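Local atomic coordinates of spectinomycin phosphotransferase (Legionella pneumophila serogroup 1, PDB entry 3I0O), a protein that probably transfers a phosphoryl group from a nucleotide to the aminocyclitol antibiotic spectinomycin and binds magnesium. Residues K52-Y57 against I98-I103. Numbering follows the deposited sequence.
Sequences KLKYGY and IAYPFI. With ADP (adenosine-5'-diphosphate), chain B.
K52 and I98 face each other as an antiparallel hydrogen-bonded pair. K52 N donates to I98 O (2.8 Å), while I98 N returns a bond to K52 O (2.9 Å). Both side chains leave the sheet on the same face, where K54 and Y100 join them. The K52 chain is extended from CG to NZ and runs obliquely past the Y100 ring, with its CD 4.0 Å from Y100 CE1. That path carries K52 NZ to the alpha-phosphate, where it hydrogen-bonds ADP O1A at 3.2 Å. K54, also extended, crosses I98 at a slant, with K54 CD 3.6 Å from I98 CD1, and crosses Y100 at about a right angle; its ammonium has weak, long ion pairs with D59 and D232. At the end of the strand P101 O accepts a hydrogen bond from ADP N6, and just past it I103 N donates an almost linear bond to ADP N1 (2.9 Å, 176°). The F102 ring turns one face to ADP C2, which sits 3.6 Å above its centre. A strand lysine on the alpha-phosphate and a linker reading the adenine edge through its backbone are the hallmarks of the kinase-like nucleotide site of aminoglycoside phosphotransferases.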
# COMPACT_ATOMS: atom_id res chain seq x y z
N LYS A 52 13.76 -9.70 1.51
CA LYS A 52 12.43 -9.93 2.04
C LYS A 52 12.18 -11.41 2.21
O LYS A 52 12.39 -12.20 1.29
CB LYS A 52 11.37 -9.36 1.10
CG LYS A 52 11.23 -7.85 1.11
CD LYS A 52 10.02 -7.41 0.28
CE LYS A 52 9.81 -5.90 0.33
NZ LYS A 52 8.59 -5.45 -0.40
N LEU A 53 11.73 -11.81 3.40
CA LEU A 53 11.40 -13.20 3.66
C LEU A 53 9.88 -13.23 3.77
O LEU A 53 9.33 -12.97 4.83
CB LEU A 53 12.03 -13.67 4.97
CG LEU A 53 13.55 -13.60 5.07
CD1 LEU A 53 13.97 -14.16 6.42
CD2 LEU A 53 14.21 -14.38 3.95
N LYS A 54 9.21 -13.52 2.66
CA LYS A 54 7.75 -13.54 2.63
C LYS A 54 7.12 -14.89 2.98
O LYS A 54 7.77 -15.94 2.91
CB LYS A 54 7.25 -13.07 1.26
CG LYS A 54 7.49 -11.58 0.99
CD LYS A 54 7.11 -11.18 -0.44
CE LYS A 54 7.32 -9.68 -0.69
NZ LYS A 54 7.23 -9.30 -2.14
N TYR A 55 5.84 -14.83 3.37
CA TYR A 55 5.04 -16.01 3.72
C TYR A 55 3.64 -15.93 3.10
O TYR A 55 2.72 -16.62 3.55
CB TYR A 55 4.87 -16.14 5.25
CG TYR A 55 6.15 -16.25 6.04
CD1 TYR A 55 6.92 -15.13 6.32
CD2 TYR A 55 6.59 -17.49 6.51
CE1 TYR A 55 8.10 -15.23 7.06
CE2 TYR A 55 7.77 -17.61 7.25
CZ TYR A 55 8.52 -16.47 7.52
OH TYR A 55 9.69 -16.57 8.24
N GLY A 56 3.49 -15.10 2.08
CA GLY A 56 2.19 -14.94 1.42
C GLY A 56 1.89 -15.99 0.36
O GLY A 56 2.64 -16.96 0.20
N TYR A 57 0.80 -15.78 -0.38
CA TYR A 57 0.40 -16.72 -1.43
C TYR A 57 0.47 -16.09 -2.83
O TYR A 57 0.80 -16.77 -3.80
CB TYR A 57 -1.03 -17.24 -1.14
N ILE A 98 13.25 -13.14 -1.30
CA ILE A 98 13.21 -12.21 -2.41
C ILE A 98 14.21 -11.11 -2.13
O ILE A 98 14.04 -10.31 -1.21
CB ILE A 98 11.82 -11.57 -2.60
CG1 ILE A 98 10.75 -12.66 -2.68
CG2 ILE A 98 11.81 -10.72 -3.87
CD1 ILE A 98 9.37 -12.14 -3.02
N ALA A 99 15.27 -11.07 -2.93
CA ALA A 99 16.30 -10.07 -2.75
C ALA A 99 16.16 -8.96 -3.79
O ALA A 99 15.69 -9.18 -4.90
CB ALA A 99 17.65 -10.73 -2.86
N TYR A 100 16.57 -7.76 -3.41
CA TYR A 100 16.52 -6.62 -4.32
C TYR A 100 17.76 -5.81 -4.01
O TYR A 100 18.38 -5.99 -2.98
CB TYR A 100 15.33 -5.69 -4.04
CG TYR A 100 13.96 -6.29 -4.14
CD1 TYR A 100 13.40 -6.99 -3.07
CD2 TYR A 100 13.19 -6.11 -5.29
CE1 TYR A 100 12.10 -7.49 -3.15
CE2 TYR A 100 11.89 -6.61 -5.37
CZ TYR A 100 11.35 -7.29 -4.30
OH TYR A 100 10.06 -7.78 -4.38
N PRO A 101 18.15 -4.93 -4.93
CA PRO A 101 19.33 -4.15 -4.57
C PRO A 101 18.80 -3.19 -3.50
O PRO A 101 17.59 -2.95 -3.42
CB PRO A 101 19.68 -3.43 -5.87
CG PRO A 101 18.35 -3.32 -6.58
CD PRO A 101 17.72 -4.66 -6.31
N PHE A 102 19.67 -2.64 -2.66
CA PHE A 102 19.22 -1.73 -1.63
C PHE A 102 19.18 -0.31 -2.16
O PHE A 102 20.15 0.16 -2.75
CB PHE A 102 20.15 -1.79 -0.41
CG PHE A 102 19.55 -1.20 0.83
CD1 PHE A 102 18.93 -2.01 1.77
CD2 PHE A 102 19.61 0.18 1.07
CE1 PHE A 102 18.37 -1.46 2.93
CE2 PHE A 102 19.05 0.73 2.22
CZ PHE A 102 18.43 -0.09 3.16
N ILE A 103 18.04 0.36 -1.97
CA ILE A 103 17.84 1.74 -2.41
C ILE A 103 17.77 2.62 -1.14
O ILE A 103 16.90 2.43 -0.29
CB ILE A 103 16.50 1.87 -3.20
CG1 ILE A 103 16.51 0.92 -4.40
CG2 ILE A 103 16.29 3.32 -3.66
CD1 ILE A 103 17.53 1.25 -5.46
PB ADP B . 5.23 -3.22 3.30
O1B ADP B . 4.16 -3.70 2.40
O2B ADP B . 5.55 -3.99 4.53
O3B ADP B . 4.89 -1.70 3.73
PA ADP B . 6.92 -1.95 1.33
O1A ADP B . 7.24 -2.64 0.07
O2A ADP B . 5.86 -0.91 1.34
O3A ADP B . 6.60 -3.08 2.45
O5' ADP B . 8.27 -1.28 1.92
C5' ADP B . 8.27 -0.63 3.21
C4' ADP B . 9.57 0.16 3.43
O4' ADP B . 10.73 -0.67 3.24
C3' ADP B . 9.79 1.33 2.46
O3' ADP B . 9.29 2.54 3.04
C2' ADP B . 11.33 1.40 2.40
O2' ADP B . 11.81 2.17 3.52
C1' ADP B . 11.83 -0.05 2.55
N9 ADP B . 12.24 -0.70 1.26
C8 ADP B . 11.47 -1.40 0.36
N7 ADP B . 12.12 -1.84 -0.68
C5 ADP B . 13.42 -1.40 -0.47
C6 ADP B . 14.65 -1.54 -1.22
N6 ADP B . 14.71 -2.19 -2.38
N1 ADP B . 15.78 -0.98 -0.70
C2 ADP B . 15.72 -0.32 0.47
N3 ADP B . 14.65 -0.13 1.26
C4 ADP B . 13.51 -0.71 0.72